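Local atomic coordinates of oxalate biosynthetic component 1 (Burkholderia thailandensis, PDB entry 5IKY), a protein that makes oxalate in quorum sensing-dependent oxalogenesis, as a bifunctional serine hydrolase with an additional lyase activity. Residues L853-A858 with G865-E870; A725-T730 with D843-I848; A540-Y545 with M719-H724. All coordinates share one frame; numbering follows the deposited sequence.

Contact 1: residues L853-A858 with G865-E870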
# COMPACT_ATOMS: atom_id res chain seq x y z
N LEU A 853 -15.93 23.58 -0.53
CA LEU A 853 -15.28 22.55 -1.33
C LEU A 853 -15.35 22.89 -2.82
O LEU A 853 -14.38 22.70 -3.55
CB LEU A 853 -15.92 21.18 -1.06
CG LEU A 853 -15.54 20.56 0.28
CD1 LEU A 853 -16.39 19.35 0.59
CD2 LEU A 853 -14.09 20.17 0.27
N HIS A 854 -16.50 23.40 -3.26
CA HIS A 854 -16.65 23.83 -4.64
C HIS A 854 -15.67 24.95 -4.96
O HIS A 854 -14.97 24.92 -5.97
CB HIS A 854 -18.07 24.30 -4.93
CG HIS A 854 -18.19 25.07 -6.21
ND1 HIS A 854 -18.28 24.46 -7.44
CD2 HIS A 854 -18.23 26.40 -6.45
CE1 HIS A 854 -18.37 25.38 -8.38
NE2 HIS A 854 -18.34 26.56 -7.81
N ASN A 855 -15.63 25.95 -4.08
CA ASN A 855 -14.70 27.07 -4.21
C ASN A 855 -13.26 26.58 -4.32
O ASN A 855 -12.49 27.07 -5.15
CB ASN A 855 -14.85 28.02 -3.02
CG ASN A 855 -13.89 29.18 -3.09
OD1 ASN A 855 -12.90 29.22 -2.35
ND2 ASN A 855 -14.17 30.13 -3.97
N ARG A 856 -12.93 25.61 -3.49
CA ARG A 856 -11.61 24.98 -3.48
C ARG A 856 -11.24 24.42 -4.85
O ARG A 856 -10.20 24.76 -5.41
CB ARG A 856 -11.59 23.87 -2.43
CG ARG A 856 -10.41 23.91 -1.47
CD ARG A 856 -10.53 22.80 -0.43
NE ARG A 856 -10.61 21.48 -1.04
CZ ARG A 856 -10.83 20.36 -0.36
NH1 ARG A 856 -11.00 20.39 0.95
NH2 ARG A 856 -10.88 19.19 -1.00
N PHE A 857 -12.10 23.55 -5.38
CA PHE A 857 -11.84 22.89 -6.66
C PHE A 857 -11.95 23.84 -7.84
O PHE A 857 -11.25 23.68 -8.84
CB PHE A 857 -12.80 21.72 -6.85
CG PHE A 857 -12.46 20.51 -6.02
CD1 PHE A 857 -11.34 19.76 -6.30
CD2 PHE A 857 -13.26 20.14 -4.95
CE1 PHE A 857 -11.02 18.65 -5.54
CE2 PHE A 857 -12.95 19.03 -4.18
CZ PHE A 857 -11.83 18.29 -4.48
N ALA A 858 -12.83 24.83 -7.74
CA ALA A 858 -12.98 25.83 -8.79
C ALA A 858 -11.72 26.67 -8.89
O ALA A 858 -11.33 27.10 -9.98
CB ALA A 858 -14.19 26.70 -8.53
N GLY A 865 -4.99 33.86 -12.39
CA GLY A 865 -5.42 34.30 -11.07
C GLY A 865 -6.55 35.31 -11.11
O GLY A 865 -6.33 36.50 -10.90
N ILE A 866 -7.77 34.84 -11.36
CA ILE A 866 -8.92 35.72 -11.52
C ILE A 866 -10.11 35.35 -10.64
O ILE A 866 -11.03 36.14 -10.46
CB ILE A 866 -9.41 35.76 -12.99
CG1 ILE A 866 -10.02 34.41 -13.39
CG2 ILE A 866 -8.27 36.15 -13.93
CD1 ILE A 866 -10.63 34.41 -14.77
N TYR A 867 -10.09 34.14 -10.08
CA TYR A 867 -11.23 33.63 -9.33
C TYR A 867 -11.12 33.88 -7.82
O TYR A 867 -10.08 33.64 -7.22
CB TYR A 867 -11.41 32.13 -9.59
CG TYR A 867 -12.60 31.50 -8.89
CD1 TYR A 867 -12.45 30.88 -7.66
CD2 TYR A 867 -13.86 31.53 -9.47
CE1 TYR A 867 -13.53 30.30 -7.03
CE2 TYR A 867 -14.94 30.95 -8.84
CZ TYR A 867 -14.77 30.34 -7.62
OH TYR A 867 -15.85 29.76 -6.99
N PHE A 868 -12.21 34.37 -7.23
CA PHE A 868 -12.29 34.55 -5.79
C PHE A 868 -13.75 34.59 -5.33
O PHE A 868 -14.62 35.10 -6.04
CB PHE A 868 -11.56 35.82 -5.34
CG PHE A 868 -12.17 37.09 -5.85
CD1 PHE A 868 -11.90 37.54 -7.13
CD2 PHE A 868 -13.00 37.84 -5.04
CE1 PHE A 868 -12.46 38.72 -7.60
CE2 PHE A 868 -13.57 39.02 -5.50
CZ PHE A 868 -13.29 39.46 -6.79
N SER A 869 -14.02 34.06 -4.14
CA SER A 869 -15.38 33.97 -3.62
C SER A 869 -15.78 35.22 -2.85
O SER A 869 -14.95 36.09 -2.57
CB SER A 869 -15.53 32.75 -2.71
OG SER A 869 -14.74 32.88 -1.54
N GLU A 870 -17.06 35.30 -2.51
CA GLU A 870 -17.58 36.41 -1.72
C GLU A 870 -17.05 36.35 -0.29
O GLU A 870 -16.85 37.37 0.36
CB GLU A 870 -19.11 36.42 -1.72
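The hydroxyl of Tyr867 has two weak hydrogen-bond partners. Asn855 ND2 donates to Tyr867 OH across the contact at 3.5 Å with an N-H...O angle of 145°, and Glu549 supplies the other from a loop nearby. The amide comes in at the rim of the phenol, close to its plane, with Asn855 ND2 3.1 Å from Tyr867 CE1; amide and ring planes are 33° apart. Both side chains leave the backbone with CG anti to N (Tyr867 chi1 -178°), which carries them towards one another. Asn855 ND2 also meets Ser869 CB at 3.2 Å, so this one nitrogen touches both the tyrosine and the serine. Asn855 lies on helix 849-860 of the alpha/beta-hydrolase part, and the chain from 865 to 869 leads from that helix to 870-879, for which Ser869 occupies the N-cap position. Gln943 bridges the two segments with its own amide: NE2 gives to Asn855 OD1, while OE1 receives the backbone N of Ser869. Ser869 OG bonds instead to Ser872 OG. One turn along the helix, Ala858 CB packs obliquely against Tyr867 CZ at 3.8 Å. The His854 side chain crosses that of Tyr867 at about a right angle, with only a loose approach of its ring to the hydroxyl; His854 ND1 is hydrogen-bonded to Ala720 O.

Contact 2: residues A725-T730 with D843-I848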
# COMPACT_ATOMS: atom_id res chain seq x y z
N ALA A 725 -23.51 20.66 -7.51
CA ALA A 725 -24.81 20.01 -7.43
C ALA A 725 -25.07 19.52 -6.01
O ALA A 725 -26.21 19.55 -5.54
CB ALA A 725 -24.88 18.86 -8.42
N LEU A 726 -24.01 19.08 -5.34
CA LEU A 726 -24.12 18.57 -3.98
C LEU A 726 -24.48 19.69 -3.02
O LEU A 726 -25.22 19.49 -2.07
CB LEU A 726 -22.81 17.90 -3.56
CG LEU A 726 -22.87 16.77 -2.52
CD1 LEU A 726 -21.65 15.88 -2.64
CD2 LEU A 726 -22.98 17.33 -1.11
N ARG A 727 -23.95 20.89 -3.29
CA ARG A 727 -24.26 22.06 -2.48
C ARG A 727 -25.74 22.42 -2.60
O ARG A 727 -26.41 22.65 -1.59
CB ARG A 727 -23.40 23.25 -2.89
CG ARG A 727 -23.72 24.54 -2.15
CD ARG A 727 -23.35 25.76 -2.98
NE ARG A 727 -23.80 25.62 -4.36
CZ ARG A 727 -25.06 25.76 -4.77
NH1 ARG A 727 -25.37 25.61 -6.05
NH2 ARG A 727 -26.01 26.05 -3.89
N GLU A 728 -26.22 22.47 -3.83
CA GLU A 728 -27.61 22.81 -4.12
C GLU A 728 -28.59 21.87 -3.42
O GLU A 728 -29.56 22.32 -2.80
CB GLU A 728 -27.85 22.79 -5.63
CG GLU A 728 -29.32 22.88 -6.03
CD GLU A 728 -29.74 24.30 -6.36
OE1 GLU A 728 -28.96 25.23 -6.09
OE2 GLU A 728 -30.85 24.47 -6.91
N LEU A 729 -28.34 20.57 -3.53
CA LEU A 729 -29.24 19.57 -2.97
C LEU A 729 -29.20 19.55 -1.45
O LEU A 729 -30.22 19.28 -0.80
CB LEU A 729 -28.89 18.18 -3.52
CG LEU A 729 -29.19 17.94 -5.00
CD1 LEU A 729 -28.74 16.55 -5.41
CD2 LEU A 729 -30.67 18.14 -5.29
N THR A 730 -28.04 19.83 -0.87
CA THR A 730 -27.89 19.82 0.58
C THR A 730 -28.55 21.04 1.21
O THR A 730 -29.19 20.93 2.26
CB THR A 730 -26.40 19.76 0.99
OG1 THR A 730 -25.80 18.58 0.45
CG2 THR A 730 -26.26 19.74 2.50
N ASP A 843 -27.13 36.88 -1.49
CA ASP A 843 -28.51 36.51 -1.80
C ASP A 843 -29.19 35.83 -0.61
O ASP A 843 -30.36 35.44 -0.70
CB ASP A 843 -28.55 35.60 -3.02
CG ASP A 843 -27.51 34.49 -2.96
OD1 ASP A 843 -27.03 34.18 -1.86
OD2 ASP A 843 -27.18 33.93 -4.03
N GLY A 844 -28.47 35.69 0.49
CA GLY A 844 -29.01 35.09 1.69
C GLY A 844 -28.81 33.59 1.76
O GLY A 844 -29.29 32.92 2.67
N GLU A 845 -28.08 33.05 0.78
CA GLU A 845 -27.81 31.61 0.74
C GLU A 845 -26.85 31.23 1.87
O GLU A 845 -25.88 31.93 2.14
CB GLU A 845 -27.23 31.21 -0.62
CG GLU A 845 -27.19 29.72 -0.85
CD GLU A 845 -26.43 29.34 -2.11
OE1 GLU A 845 -25.27 28.88 -2.00
OE2 GLU A 845 -26.98 29.51 -3.22
N THR A 846 -27.14 30.11 2.52
CA THR A 846 -26.32 29.63 3.63
C THR A 846 -25.00 29.03 3.13
O THR A 846 -24.97 28.35 2.10
CB THR A 846 -27.08 28.58 4.47
OG1 THR A 846 -28.33 29.13 4.90
CG2 THR A 846 -26.27 28.17 5.69
N VAL A 847 -23.92 29.30 3.85
CA VAL A 847 -22.61 28.75 3.50
C VAL A 847 -22.37 27.43 4.22
O VAL A 847 -22.25 27.40 5.45
CB VAL A 847 -21.48 29.73 3.84
CG1 VAL A 847 -20.12 29.09 3.58
CG2 VAL A 847 -21.63 31.02 3.05
N ILE A 848 -22.29 26.35 3.46
CA ILE A 848 -22.03 25.03 4.02
C ILE A 848 -20.71 24.47 3.50
O ILE A 848 -20.00 25.12 2.73
CB ILE A 848 -23.16 24.03 3.70
CG1 ILE A 848 -23.43 23.99 2.20
CG2 ILE A 848 -24.42 24.42 4.46
CD1 ILE A 848 -24.49 22.99 1.80
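Arg727 and Glu845 bring their side chains together at about a right angle, yet the guanidinium and carboxylate planes end only 14° apart. Arg727 NH2 faces both oxygens of the acid, 3.5 Å from Glu845 OE1 in a salt bridge and 3.7 Å from Glu845 OE2. The bend of the arginine at chi3 (46°) turns its end out of line with the extended stem, while Glu845 stretches straight from the loop to meet it. The second terminal nitrogen serves the next residue of the helix, where Arg727 NH1 and Glu728 OE1 make a long ion pair of 3.6 Å. The arginine charge is thereby shared between two acids, which probably eases their mutual repulsion. Arg841 adds a long, weak partner to Glu845 OE1.

Beside this charged pair lies an apolar one. Ile848 crosses Thr730 at a slant, and its CD1 sits 3.8 Å from Thr730 CG2 and 3.9 Å from Arg727 O. Thr730 can offer its methyl because OG1 lies beside the backbone N (chi1 -60°) and donates to Leu726 O at 2.7 Å; that carbonyl also accepts Thr730 N, from the opposite face of its plane. Asp843 shapes the loop by an Asx turn, its OD1 taking the N-H of Glu845. Ile848 in turn holds the N-cap position of helix 849-860. The contact joins the lead-in to a helix of the alpha/beta-hydrolase fold to the long helix 715-734 of the cap region, by an apolar pair and a salt-bridge network of Arg727, Glu728 and Glu845.

Contact 3: residues A540-Y545 with M719-H724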
# COMPACT_ATOMS: atom_id res chain seq x y z
N ALA A 540 -16.38 12.46 -18.05
CA ALA A 540 -16.70 12.56 -19.47
C ALA A 540 -18.04 13.26 -19.69
O ALA A 540 -18.18 14.08 -20.60
CB ALA A 540 -16.71 11.19 -20.11
N ALA A 541 -19.03 12.93 -18.87
CA ALA A 541 -20.37 13.49 -19.03
C ALA A 541 -20.43 14.98 -18.71
O ALA A 541 -21.32 15.69 -19.19
CB ALA A 541 -21.36 12.73 -18.15
N LEU A 542 -19.48 15.46 -17.91
CA LEU A 542 -19.45 16.87 -17.52
C LEU A 542 -18.34 17.63 -18.23
O LEU A 542 -18.05 18.78 -17.88
CB LEU A 542 -19.28 16.99 -16.00
CG LEU A 542 -20.28 16.24 -15.12
CD1 LEU A 542 -19.89 16.36 -13.65
CD2 LEU A 542 -21.69 16.77 -15.34
N ALA A 543 -17.73 16.99 -19.22
CA ALA A 543 -16.52 17.51 -19.86
C ALA A 543 -16.69 18.87 -20.51
O ALA A 543 -15.74 19.65 -20.58
CB ALA A 543 -16.01 16.51 -20.89
N HIS A 544 -17.89 19.16 -21.00
CA HIS A 544 -18.11 20.39 -21.76
C HIS A 544 -18.70 21.50 -20.91
O HIS A 544 -18.97 22.60 -21.41
CB HIS A 544 -19.02 20.10 -22.95
CG HIS A 544 -18.38 19.24 -23.99
ND1 HIS A 544 -19.02 18.17 -24.57
CD2 HIS A 544 -17.15 19.30 -24.55
CE1 HIS A 544 -18.21 17.60 -25.44
NE2 HIS A 544 -17.07 18.27 -25.46
N TYR A 545 -18.89 21.23 -19.62
CA TYR A 545 -19.40 22.25 -18.71
C TYR A 545 -18.26 22.96 -18.00
O TYR A 545 -17.29 22.33 -17.57
CB TYR A 545 -20.36 21.63 -17.69
CG TYR A 545 -21.60 21.04 -18.31
CD1 TYR A 545 -22.57 21.87 -18.87
CD2 TYR A 545 -21.81 19.67 -18.35
CE1 TYR A 545 -23.71 21.35 -19.44
CE2 TYR A 545 -22.95 19.14 -18.93
CZ TYR A 545 -23.89 19.98 -19.47
OH TYR A 545 -25.03 19.46 -20.04
N MET A 719 -14.79 17.71 -10.02
CA MET A 719 -15.07 17.76 -8.59
C MET A 719 -15.81 19.04 -8.23
O MET A 719 -16.71 19.03 -7.39
CB MET A 719 -13.77 17.64 -7.78
CG MET A 719 -13.08 16.29 -7.92
SD MET A 719 -13.97 14.94 -7.13
CE MET A 719 -13.47 15.14 -5.42
N ALA A 720 -15.44 20.14 -8.88
CA ALA A 720 -16.10 21.42 -8.66
C ALA A 720 -17.57 21.35 -9.05
O ALA A 720 -18.43 21.90 -8.36
CB ALA A 720 -15.39 22.52 -9.43
N LEU A 721 -17.85 20.68 -10.15
CA LEU A 721 -19.21 20.53 -10.65
C LEU A 721 -20.03 19.61 -9.77
O LEU A 721 -21.20 19.87 -9.50
CB LEU A 721 -19.20 20.01 -12.09
CG LEU A 721 -18.70 21.00 -13.14
CD1 LEU A 721 -18.54 20.33 -14.49
CD2 LEU A 721 -19.67 22.16 -13.24
N LEU A 722 -19.42 18.52 -9.32
CA LEU A 722 -20.09 17.55 -8.46
C LEU A 722 -20.50 18.18 -7.13
O LEU A 722 -21.62 17.99 -6.66
CB LEU A 722 -19.19 16.34 -8.20
CG LEU A 722 -18.99 15.41 -9.40
CD1 LEU A 722 -18.03 14.28 -9.05
CD2 LEU A 722 -20.33 14.86 -9.86
N TYR A 723 -19.58 18.93 -6.52
CA TYR A 723 -19.88 19.61 -5.26
C TYR A 723 -20.85 20.76 -5.46
O TYR A 723 -21.56 21.14 -4.53
CB TYR A 723 -18.59 20.10 -4.60
CG TYR A 723 -17.92 19.06 -3.74
CD1 TYR A 723 -18.56 18.56 -2.61
CD2 TYR A 723 -16.66 18.56 -4.05
CE1 TYR A 723 -17.97 17.60 -1.81
CE2 TYR A 723 -16.06 17.60 -3.26
CZ TYR A 723 -16.72 17.13 -2.14
OH TYR A 723 -16.13 16.18 -1.34
N HIS A 724 -20.88 21.31 -6.66
CA HIS A 724 -21.84 22.35 -7.01
C HIS A 724 -23.26 21.81 -6.88
O HIS A 724 -24.11 22.41 -6.22
CB HIS A 724 -21.59 22.87 -8.42
CG HIS A 724 -22.45 24.03 -8.81
ND1 HIS A 724 -23.81 23.92 -9.01
CD2 HIS A 724 -22.14 25.33 -9.04
CE1 HIS A 724 -24.30 25.10 -9.34
NE2 HIS A 724 -23.31 25.97 -9.37
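The Tyr545 ring takes little part in the contact with Leu721: it swings away from helix 715-734 and has Leu542 CA in plane at its edge, and the Tyr545 side chain touches Thr556 of helix 554-560. What faces the helix is its stem, with Tyr545 CB 3.9 Å from Leu721 CD1. Another flat group, the imidazole of His724, points elsewhere and forms an edge-to-face pair with the ring of His854.

Leu721 is the central side chain. Its CD1 methyl lies against the type I beta turn that runs from Leu542 to Tyr545, 3.7 Å from Leu542 CB and 3.8 Å from Leu542 O. The turn is closed by Tyr545 N donating to Leu542 O, and it brings the two side-chain stems to the same methyl. Leu542 and Leu721 slide past each other in opposite directions, each presenting its branched end to the other's stem: Leu542 CD1 returns to within 4.0 Å of Leu721 CB. For Leu542 this follows from CG standing anti to the carbonyl carbon (chi1 -54°). The same CD1 then meets CD2 of Leu722 at 4.1 Å, the two leucines crossing at about a right angle.

Leu542 is the first residue to leave helical geometry after helix 530-541, so the contact joins a helix end to the flank of a long helix. Ile557 of helix 554-560 touches both Leu542 and Leu721, Leu687 and Leu690 pack on Leu722, and Arg714 binds the carbonyl of Tyr545. Methyl and methylene groups make up the side-chain meeting, which implies cohesion by burial and shape rather than by directional bonds.

Overall arrangement
From the N terminus, contact 3 comes first, its 540-545 turn returning to helix 715-734 after 173 intervening residues. Contact 2 opens on the next residues of that helix and closes 112 residues later, in the loop between strand 832-836 and helix 849-860. Contact 1 then spans just six residues, from helix 849-860 to the start of helix 870-879. The three run in series, none nesting or crossing. Helix 715-734 serves contacts 2 and 3, and contacts 1 and 3 touch where Phe857 packs on Met719 and Tyr723. With centres about 15 to 17 Å apart, they tie the end of helix 530-541, the cap region and the alpha/beta-hydrolase part together.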